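Local coordinates for Lmo2812 protein (Listeria monocytogenes EGD-e, PDB 5ZQA) that probably acts as a serine-type D-Ala-D-Ala carboxypeptidase of the penicillin-binding protein class, trimming peptide stems during cell-wall peptidoglycan synthesis, at residues D55-I60 against S153-F158; N79-D84 against G131-G136; K198-T203 against K208-N213. One frame throughout, in Å; residues are numbered along the deposited sequence.

Interaction 1: D55-I60 against S153-F158; sequences DKVMPI and SSKTTF
Lys155 reaches across to Asp55 and gives its ammonium to the backbone carbonyl rather than to the carboxylate: NZ lies 3.0 Å from Asp55 O, in the carbonyl plane and on a lone pair, with a C=O...N angle of 135°. The carboxylate is near but beyond salt-bridge range, with OD1 4.5 Å from NZ. A water closes that gap, donating to Asp55 OD1 at 2.7 Å and accepting from Lys155 NZ at 3.1 Å, so one ammonium holds the carbonyl directly and the acid through a relay. The acid probably still steadies the positive charge.

The lysine gets there because its chain is fully extended beyond CG, and the aliphatic part of that rod runs over Val57. Val57 CG2 is 4.0 Å from Lys155 CB and comes equally near CG and CD, so a single methyl is spread along the chain at an oblique crossing. Further along, contact passes to a second, buried pair. Ile60 CD1 meets Phe158 CE1 at 3.9 Å, the two side chains running at about a right angle and the methyl lying obliquely to the ring.

Behind these contacts, the loop is set by a type I turn from Ser153 to Thr156, in which Ser153 OG accepts from Lys155 N at 3.1 Å, an ST turn that fixes the start of the lysine. Asp177 of helix 175-188 binds Ser153 OG and Thr156 OG1 with OD2. Strand 172-173 lies beside both segments, bonding through its backbone to Met58 and Thr157. Phe158 also rests on Ser64, which in sequence falls between the predicted nucleophile Ser62 and the predicted proton acceptor Lys65. The buried end of this loop packing therefore lies near, without touching, the predicted SxxK active site of a penicillin-binding protein fold.

Interaction 2: N79-D84 against G131-G136; sequences NELSWD and GDRLDG
Glu80 O is gripped by two groups, the guanidinium of Arg133 and a water. Arg133 NH2 donates to it at 3.0 Å with an N-H...O angle of 143°, a bent bond: the donor is tilted from the carbonyl plane, and the oxygen lies 25° out of the guanidinium plane. The water donates to Glu80 O at 2.8 Å and accepts from Arg133 NH1 at 3.0 Å, lying at the edge of the guanidinium and in its plane. Direct bond and water bridge thus join both terminal nitrogens to one carbonyl, which should resist rotation of the guanidinium.

Leu81, the next residue, works on the flat side of the same group. Its CD1 sits over one face, 3.5 Å above the plane and displaced from the centre of the group, with Arg133 CZ at 3.7 Å. The two side chains run antiparallel alongside each other, and CD1 also lies close to Arg133 CG. A bend at chi2 (63°) turns the arginine chain and lets its aliphatic base and its head share that one methyl. The other leucine methyl looks to the helix: Leu81 CD2 is 4.3 Å from Leu134 CD2, a looser apolar contact.

Arg133 also forms a salt bridge through NE to Glu85 OE1, while OE2 of the same acid accepts from Ser82 N, so the acid ties the arginine to the loop a second time. Upstream, Asn79 ends helix 65-77 in a Schellman motif, which sets the direction in which Glu80 and Leu81 leave. Leu81 and Leu134 both pack on Ala75 of helix 65-77, Leu81 also touches Val111 of helix 111-120, and Leu134 reaches Phe139 of helix 139-150. The loop before strand 86-88 is thereby fastened to the C-terminal part of helix 124-135.

Interaction 3: K198-T203 against K208-N213; sequences KPTVTT and KLESTN
Thr200 and Glu210, cross-strand neighbours, are brought together by two torsions: Thr200 OG1 stands beside its own backbone N, anti to the carbonyl carbon (chi1 -58°), and the glutamate chain folds at chi2 (-87°) to bring its carboxylate toward Thr200. OG1 then donates to Glu210 OE1 at 3.0 Å, meeting that oxygen from well above the carboxylate plane.

The same threonine torsion sends CG2 toward Lys208, whose chain, bent at chi3, passes obliquely over it. The 3.4 Å approach of Thr200 CG2 to Lys208 CE is doubtful, since the lysine is exposed and its chi3 nearly eclipsed. Lys208 CG and CD also pass Thr202 OG1, so the three residues pack along one face with Glu210. On the reverse face, Val201 pairs with Leu209, and the Thr203 side chain crosses that of Leu209 at about a right angle, with Thr203 CG2 3.8 Å from Leu209 CD1. This face is the buried one: Val201 and Leu209 both pack on helix 111-120.

Strands 200-202 and 208-210 run antiparallel. Val201 and Leu209 form the hydrogen-bonded pair: Leu209 N reaches Val201 O at 2.8 Å with an N-H...O angle of 174°, and Val201 N reaches Leu209 O at 2.9 Å. Thr200-Glu210 and Thr202-Lys208 are the flanking non-hydrogen-bonded pairs. Beyond the strands, Ser211 N donates to Pro199 O at 2.8 Å from above the carbonyl plane, and Ser211 OG accepts from Asn213 N in an ST turn.

Chemically, the beta hairpin is two-sided. Its register rests on three backbone bonds; the threonine-carboxylate bond adds a side-chain clasp on the outer face, and the aliphatic face seals against the helix. Lying 3.3 Å from the acceptor Pro199 O, Glu210 OE1 probably owes some of its stability there to the threonine hydroxyl.

How the interactions relate
From the N terminus, residues 55-60 come first and pair with 153-158, so interaction 1 closes a long, mainly helical loop. Interaction 2, 79-84 with 131-136, is nested inside it. Interaction 3 follows in series, with only four residues between its segments, as a local hairpin. None cross, and none touch; their nearest atoms are about 10 to 11 Å apart. Interactions 1 and 3 lie on opposite sides of the chain's centre. Interaction 1 ties the lead-in to helix 65-77, near whose start the predicted SxxK residues lie, to the loop beyond helix 139-150, interaction 2 joins the loop after helix 65-77 to the last turns of helix 124-135, and interaction 3 covers helix 111-120.

Interaction 1: D55-I60 against S153-F158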
loop_
_atom_site.group_PDB
_atom_site.type_symbol
_atom_site.label_atom_id
_atom_site.label_comp_id
_atom_site.label_asym_id
_atom_site.label_seq_id
_atom_site.Cartn_x
_atom_site.Cartn_y
_atom_site.Cartn_z
ATOM N N ASP A 55 -10.151 -15.559 -0.628
ATOM C CA ASP A 55 -10.976 -15.253 -1.792
ATOM C C ASP A 55 -12.082 -14.255 -1.458
ATOM O O ASP A 55 -12.873 -13.895 -2.330
ATOM C CB ASP A 55 -11.604 -16.531 -2.369
ATOM C CG ASP A 55 -10.572 -17.535 -2.840
ATOM O OD1 ASP A 55 -9.957 -17.311 -3.907
ATOM O OD2 ASP A 55 -10.391 -18.563 -2.150
ATOM N N LYS A 56 -12.145 -13.818 -0.201
ATOM C CA LYS A 56 -13.193 -12.916 0.251
ATOM C C LYS A 56 -12.932 -11.476 -0.198
ATOM O O LYS A 56 -11.839 -10.939 -0.014
ATOM C CB LYS A 56 -13.323 -12.969 1.775
ATOM C CG LYS A 56 -14.399 -12.037 2.327
ATOM C CD LYS A 56 -14.635 -12.236 3.812
ATOM C CE LYS A 56 -15.754 -11.322 4.295
ATOM N NZ LYS A 56 -15.939 -11.372 5.768
ATOM N N VAL A 57 -13.939 -10.851 -0.791
ATOM C CA VAL A 57 -13.822 -9.455 -1.200
ATOM C C VAL A 57 -13.875 -8.528 0.020
ATOM O O VAL A 57 -14.821 -8.569 0.812
ATOM C CB VAL A 57 -14.921 -9.081 -2.199
ATOM C CG1 VAL A 57 -14.825 -7.605 -2.587
ATOM C CG2 VAL A 57 -14.816 -9.966 -3.435
ATOM N N MET A 58 -12.845 -7.698 0.158
ATOM C CA MET A 58 -12.644 -6.854 1.333
ATOM C C MET A 58 -12.319 -5.425 0.937
ATOM O O MET A 58 -11.603 -5.211 -0.036
ATOM C CB MET A 58 -11.488 -7.387 2.190
ATOM C CG MET A 58 -11.633 -8.819 2.648
ATOM S SD MET A 58 -12.839 -8.965 3.978
ATOM C CE MET A 58 -11.866 -8.370 5.370
ATOM N N PRO A 59 -12.810 -4.439 1.702
ATOM C CA PRO A 59 -12.348 -3.055 1.519
ATOM C C PRO A 59 -10.862 -2.931 1.829
ATOM O O PRO A 59 -10.372 -3.511 2.809
ATOM C CB PRO A 59 -13.175 -2.257 2.535
ATOM C CG PRO A 59 -14.295 -3.149 2.928
ATOM C CD PRO A 59 -13.806 -4.556 2.781
ATOM N N ILE A 60 -10.138 -2.183 1.006
ATOM C CA ILE A 60 -8.687 -2.112 1.172
ATOM C C ILE A 60 -8.136 -0.724 1.468
ATOM O O ILE A 60 -6.953 -0.604 1.798
ATOM C CB ILE A 60 -7.948 -2.660 -0.067
ATOM C CG1 ILE A 60 -8.264 -1.818 -1.318
ATOM C CG2 ILE A 60 -8.266 -4.147 -0.247
ATOM C CD1 ILE A 60 -7.344 -2.125 -2.516
ATOM N N SER A 153 -7.561 -10.286 -10.479
ATOM C CA SER A 153 -8.858 -10.882 -10.789
ATOM C C SER A 153 -9.976 -9.845 -10.870
ATOM O O SER A 153 -9.799 -8.668 -10.528
ATOM C CB SER A 153 -9.230 -11.946 -9.750
ATOM O OG SER A 153 -9.833 -11.344 -8.616
ATOM N N SER A 154 -11.143 -10.301 -11.305
ATOM C CA SER A 154 -12.307 -9.436 -11.393
ATOM C C SER A 154 -12.864 -9.038 -10.028
ATOM O O SER A 154 -13.794 -8.235 -9.949
ATOM C CB SER A 154 -13.405 -10.118 -12.206
ATOM O OG SER A 154 -13.852 -11.282 -11.536
ATOM N N LYS A 155 -12.295 -9.569 -8.946
ATOM C CA LYS A 155 -12.763 -9.192 -7.620
ATOM C C LYS A 155 -12.162 -7.875 -7.137
ATOM O O LYS A 155 -12.615 -7.319 -6.131
ATOM C CB LYS A 155 -12.461 -10.294 -6.604
ATOM C CG LYS A 155 -13.302 -11.527 -6.828
ATOM C CD LYS A 155 -12.993 -12.610 -5.813
ATOM C CE LYS A 155 -13.843 -13.845 -6.078
ATOM N NZ LYS A 155 -13.638 -14.898 -5.041
ATOM N N THR A 156 -11.134 -7.394 -7.827
ATOM C CA THR A 156 -10.512 -6.114 -7.466
ATOM C C THR A 156 -11.106 -4.940 -8.237
ATOM O O THR A 156 -11.242 -5.012 -9.450
ATOM C CB THR A 156 -8.995 -6.143 -7.724
ATOM O OG1 THR A 156 -8.393 -7.086 -6.832
ATOM C CG2 THR A 156 -8.356 -4.755 -7.491
ATOM N N THR A 157 -11.476 -3.878 -7.522
ATOM C CA THR A 157 -11.813 -2.597 -8.147
ATOM C C THR A 157 -11.276 -1.441 -7.313
ATOM O O THR A 157 -11.501 -1.368 -6.101
ATOM C CB THR A 157 -13.337 -2.400 -8.344
ATOM O OG1 THR A 157 -14.020 -2.713 -7.133
ATOM C CG2 THR A 157 -13.878 -3.284 -9.454
ATOM N N PHE A 158 -10.545 -0.556 -7.980
ATOM C CA PHE A 158 -10.067 0.692 -7.392
ATOM C C PHE A 158 -11.039 1.815 -7.718
ATOM O O PHE A 158 -11.625 1.835 -8.801
ATOM C CB PHE A 158 -8.668 1.035 -7.918
ATOM C CG PHE A 158 -7.632 -0.004 -7.602
ATOM C CD1 PHE A 158 -7.101 -0.101 -6.326
ATOM C CD2 PHE A 158 -7.178 -0.876 -8.584
ATOM C CE1 PHE A 158 -6.148 -1.051 -6.017
ATOM C CE2 PHE A 158 -6.220 -1.839 -8.281
ATOM C CZ PHE A 158 -5.707 -1.925 -6.991
HETATM O O HOH W 1 -10.562 -15.281 -5.561
#

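Interaction 2: N79-D84 against G131-G136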
loop_
_atom_site.group_PDB
_atom_site.type_symbol
_atom_site.label_atom_id
_atom_site.label_comp_id
_atom_site.label_asym_id
_atom_site.label_seq_id
_atom_site.Cartn_x
_atom_site.Cartn_y
_atom_site.Cartn_z
ATOM N N ASN A 79 9.472 8.003 -18.993
ATOM C CA ASN A 79 9.808 9.371 -19.389
ATOM C C ASN A 79 8.558 10.251 -19.497
ATOM O O ASN A 79 8.490 11.168 -20.324
ATOM C CB ASN A 79 10.593 9.347 -20.711
ATOM C CG ASN A 79 11.459 10.583 -20.914
ATOM O OD1 ASN A 79 11.784 11.292 -19.967
ATOM N ND2 ASN A 79 11.840 10.836 -22.165
ATOM N N GLU A 80 7.582 9.989 -18.632
ATOM C CA GLU A 80 6.296 10.675 -18.670
ATOM C C GLU A 80 6.056 11.525 -17.424
ATOM O O GLU A 80 5.019 12.175 -17.305
ATOM C CB GLU A 80 5.149 9.662 -18.810
ATOM C CG GLU A 80 5.139 8.904 -20.126
ATOM C CD GLU A 80 4.285 7.641 -20.092
ATOM O OE1 GLU A 80 3.803 7.250 -19.002
ATOM O OE2 GLU A 80 4.105 7.028 -21.169
ATOM N N LEU A 81 7.007 11.488 -16.494
ATOM C CA LEU A 81 6.881 12.156 -15.201
ATOM C C LEU A 81 8.275 12.368 -14.637
ATOM O O LEU A 81 9.124 11.484 -14.749
ATOM C CB LEU A 81 6.028 11.321 -14.239
ATOM C CG LEU A 81 5.730 11.877 -12.841
ATOM C CD1 LEU A 81 4.733 13.019 -12.900
ATOM C CD2 LEU A 81 5.220 10.771 -11.920
ATOM N N SER A 82 8.523 13.540 -14.055
ATOM C CA SER A 82 9.804 13.817 -13.421
ATOM C C SER A 82 9.647 13.967 -11.916
ATOM O O SER A 82 8.655 14.515 -11.442
ATOM C CB SER A 82 10.429 15.082 -14.011
ATOM O OG SER A 82 10.760 14.876 -15.373
ATOM N N TRP A 83 10.630 13.473 -11.166
ATOM C CA TRP A 83 10.583 13.544 -9.716
ATOM C C TRP A 83 10.575 14.985 -9.187
ATOM O O TRP A 83 10.128 15.226 -8.063
ATOM C CB TRP A 83 11.768 12.788 -9.111
ATOM C CG TRP A 83 11.683 11.290 -9.195
ATOM C CD1 TRP A 83 12.543 10.459 -9.852
ATOM C CD2 TRP A 83 10.701 10.446 -8.587
ATOM N NE1 TRP A 83 12.162 9.148 -9.686
ATOM C CE2 TRP A 83 11.029 9.115 -8.915
ATOM C CE3 TRP A 83 9.577 10.684 -7.794
ATOM C CZ2 TRP A 83 10.272 8.029 -8.487
ATOM C CZ3 TRP A 83 8.827 9.600 -7.366
ATOM C CH2 TRP A 83 9.181 8.288 -7.710
ATOM N N ASP A 84 11.062 15.936 -9.985
ATOM C CA ASP A 84 11.156 17.315 -9.504
ATOM C C ASP A 84 9.992 18.206 -9.936
ATOM O O ASP A 84 10.004 19.405 -9.656
ATOM C CB ASP A 84 12.473 17.953 -9.966
ATOM C CG ASP A 84 12.515 18.182 -11.463
ATOM O OD1 ASP A 84 11.847 17.431 -12.203
ATOM O OD2 ASP A 84 13.227 19.119 -11.897
ATOM N N GLY A 131 -2.365 11.166 -8.847
ATOM C CA GLY A 131 -3.299 10.599 -9.803
ATOM C C GLY A 131 -3.806 11.645 -10.791
ATOM O O GLY A 131 -3.907 11.373 -11.988
ATOM N N ASP A 132 -4.136 12.830 -10.282
ATOM C CA ASP A 132 -4.598 13.938 -11.122
ATOM C C ASP A 132 -3.558 14.323 -12.173
ATOM O O ASP A 132 -3.879 14.524 -13.345
ATOM C CB ASP A 132 -4.925 15.164 -10.264
ATOM C CG ASP A 132 -6.266 15.068 -9.576
ATOM O OD1 ASP A 132 -6.915 14.003 -9.633
ATOM O OD2 ASP A 132 -6.667 16.080 -8.962
ATOM N N ARG A 133 -2.304 14.419 -11.752
ATOM C CA ARG A 133 -1.217 14.755 -12.665
ATOM C C ARG A 133 -1.092 13.698 -13.760
ATOM O O ARG A 133 -0.880 14.013 -14.931
ATOM C CB ARG A 133 0.100 14.898 -11.893
ATOM C CG ARG A 133 1.373 14.815 -12.743
ATOM C CD ARG A 133 1.505 15.944 -13.779
ATOM N NE ARG A 133 2.756 15.759 -14.510
ATOM C CZ ARG A 133 2.918 14.892 -15.503
ATOM N NH1 ARG A 133 1.885 14.170 -15.922
ATOM N NH2 ARG A 133 4.107 14.765 -16.089
ATOM N N LEU A 134 -1.247 12.436 -13.387
ATOM C CA LEU A 134 -1.074 11.365 -14.364
ATOM C C LEU A 134 -2.223 11.233 -15.358
ATOM O O LEU A 134 -1.980 11.032 -16.546
ATOM C CB LEU A 134 -0.856 10.031 -13.650
ATOM C CG LEU A 134 0.516 9.901 -12.990
ATOM C CD1 LEU A 134 0.571 8.629 -12.178
ATOM C CD2 LEU A 134 1.622 9.936 -14.039
ATOM N N ASP A 135 -3.467 11.317 -14.896
ATOM C CA ASP A 135 -4.594 11.043 -15.796
ATOM C C ASP A 135 -5.856 11.839 -15.510
ATOM O O ASP A 135 -6.932 11.491 -16.008
ATOM C CB ASP A 135 -4.934 9.553 -15.777
ATOM C CG ASP A 135 -3.859 8.701 -16.425
ATOM O OD1 ASP A 135 -3.793 8.670 -17.677
ATOM O OD2 ASP A 135 -3.082 8.053 -15.686
ATOM N N GLY A 136 -5.727 12.917 -14.742
ATOM C CA GLY A 136 -6.873 13.734 -14.380
ATOM C C GLY A 136 -7.966 12.931 -13.696
ATOM O O GLY A 136 -7.693 12.045 -12.874
HETATM O O HOH W 2 2.330 12.194 -18.119
#

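Interaction 3: K198-T203 against K208-N213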
loop_
_atom_site.group_PDB
_atom_site.type_symbol
_atom_site.label_atom_id
_atom_site.label_comp_id
_atom_site.label_asym_id
_atom_site.label_seq_id
_atom_site.Cartn_x
_atom_site.Cartn_y
_atom_site.Cartn_z
ATOM N N LYS A 198 12.008 2.800 5.317
ATOM C CA LYS A 198 12.457 3.897 6.174
ATOM C C LYS A 198 11.440 4.258 7.269
ATOM O O LYS A 198 10.299 4.623 6.972
ATOM C CB LYS A 198 12.753 5.136 5.325
ATOM C CG LYS A 198 13.956 5.008 4.400
ATOM C CD LYS A 198 14.173 6.319 3.647
ATOM C CE LYS A 198 15.423 6.274 2.786
ATOM N NZ LYS A 198 15.586 7.529 2.003
ATOM N N PRO A 199 11.852 4.182 8.546
ATOM C CA PRO A 199 10.945 4.593 9.625
ATOM C C PRO A 199 10.588 6.080 9.588
ATOM O O PRO A 199 9.505 6.462 10.038
ATOM C CB PRO A 199 11.742 4.274 10.893
ATOM C CG PRO A 199 12.694 3.203 10.478
ATOM C CD PRO A 199 13.070 3.537 9.061
ATOM N N THR A 200 11.511 6.896 9.089
ATOM C CA THR A 200 11.284 8.323 8.904
ATOM C C THR A 200 11.849 8.715 7.542
ATOM O O THR A 200 12.912 8.232 7.151
ATOM C CB THR A 200 11.958 9.173 10.003
ATOM O OG1 THR A 200 11.472 8.781 11.295
ATOM C CG2 THR A 200 11.660 10.638 9.787
ATOM N N VAL A 201 11.136 9.572 6.819
ATOM C CA VAL A 201 11.637 10.108 5.562
ATOM C C VAL A 201 11.774 11.623 5.670
ATOM O O VAL A 201 10.829 12.322 6.046
ATOM C CB VAL A 201 10.718 9.754 4.372
ATOM C CG1 VAL A 201 11.245 10.392 3.092
ATOM C CG2 VAL A 201 10.604 8.246 4.222
ATOM N N THR A 202 12.960 12.131 5.366
ATOM C CA THR A 202 13.155 13.574 5.325
ATOM C C THR A 202 12.888 14.026 3.908
ATOM O O THR A 202 13.607 13.649 2.982
ATOM C CB THR A 202 14.569 13.982 5.758
ATOM O OG1 THR A 202 14.791 13.547 7.106
ATOM C CG2 THR A 202 14.731 15.496 5.676
ATOM N N THR A 203 11.824 14.797 3.733
ATOM C CA THR A 203 11.450 15.246 2.405
ATOM C C THR A 203 12.480 16.223 1.872
ATOM O O THR A 203 13.276 16.807 2.633
ATOM C CB THR A 203 10.076 15.917 2.403
ATOM O OG1 THR A 203 10.111 17.071 3.253
ATOM C CG2 THR A 203 9.004 14.950 2.889
ATOM N N LYS A 208 9.985 16.211 8.037
ATOM C CA LYS A 208 10.212 14.795 8.284
ATOM C C LYS A 208 8.884 14.082 8.467
ATOM O O LYS A 208 8.031 14.524 9.240
ATOM C CB LYS A 208 11.127 14.589 9.501
ATOM C CG LYS A 208 12.514 15.211 9.309
ATOM C CD LYS A 208 13.563 14.704 10.308
ATOM C CE LYS A 208 13.090 13.466 11.070
ATOM N NZ LYS A 208 13.974 13.100 12.218
ATOM N N LEU A 209 8.717 12.988 7.731
ATOM C CA LEU A 209 7.486 12.212 7.765
ATOM C C LEU A 209 7.711 10.887 8.483
ATOM O O LEU A 209 8.742 10.257 8.302
ATOM C CB LEU A 209 6.979 11.972 6.345
ATOM C CG LEU A 209 6.792 13.262 5.539
ATOM C CD1 LEU A 209 6.065 12.991 4.256
ATOM C CD2 LEU A 209 6.056 14.337 6.337
ATOM N N GLU A 210 6.742 10.471 9.293
ATOM C CA GLU A 210 6.877 9.251 10.084
ATOM C C GLU A 210 6.120 8.092 9.463
ATOM O O GLU A 210 4.948 8.222 9.121
ATOM C CB GLU A 210 6.372 9.477 11.506
ATOM C CG GLU A 210 7.271 10.349 12.354
ATOM C CD GLU A 210 8.370 9.576 13.056
ATOM O OE1 GLU A 210 8.782 8.512 12.542
ATOM O OE2 GLU A 210 8.806 10.023 14.139
ATOM N N SER A 211 6.792 6.955 9.338
ATOM C CA SER A 211 6.149 5.763 8.795
ATOM C C SER A 211 5.040 5.231 9.686
ATOM O O SER A 211 5.160 5.209 10.912
ATOM C CB SER A 211 7.167 4.656 8.573
ATOM O OG SER A 211 6.526 3.532 7.987
ATOM N N THR A 212 3.967 4.785 9.048
ATOM C CA THR A 212 2.899 4.068 9.732
ATOM C C THR A 212 3.251 2.594 9.975
ATOM O O THR A 212 2.519 1.885 10.680
ATOM C CB THR A 212 1.589 4.128 8.928
ATOM O OG1 THR A 212 1.808 3.550 7.635
ATOM C CG2 THR A 212 1.098 5.575 8.763
ATOM N N ASN A 213 4.354 2.126 9.394
ATOM C CA ASN A 213 4.768 0.729 9.561
ATOM C C ASN A 213 5.556 0.542 10.848
ATOM O O ASN A 213 6.772 0.750 10.879
ATOM C CB ASN A 213 5.601 0.271 8.358
ATOM C CG ASN A 213 6.003 -1.197 8.441
ATOM O OD1 ASN A 213 5.835 -1.859 9.474
ATOM N ND2 ASN A 213 6.548 -1.712 7.344
HETATM O O HOH W 3 7.832 5.298 12.361
#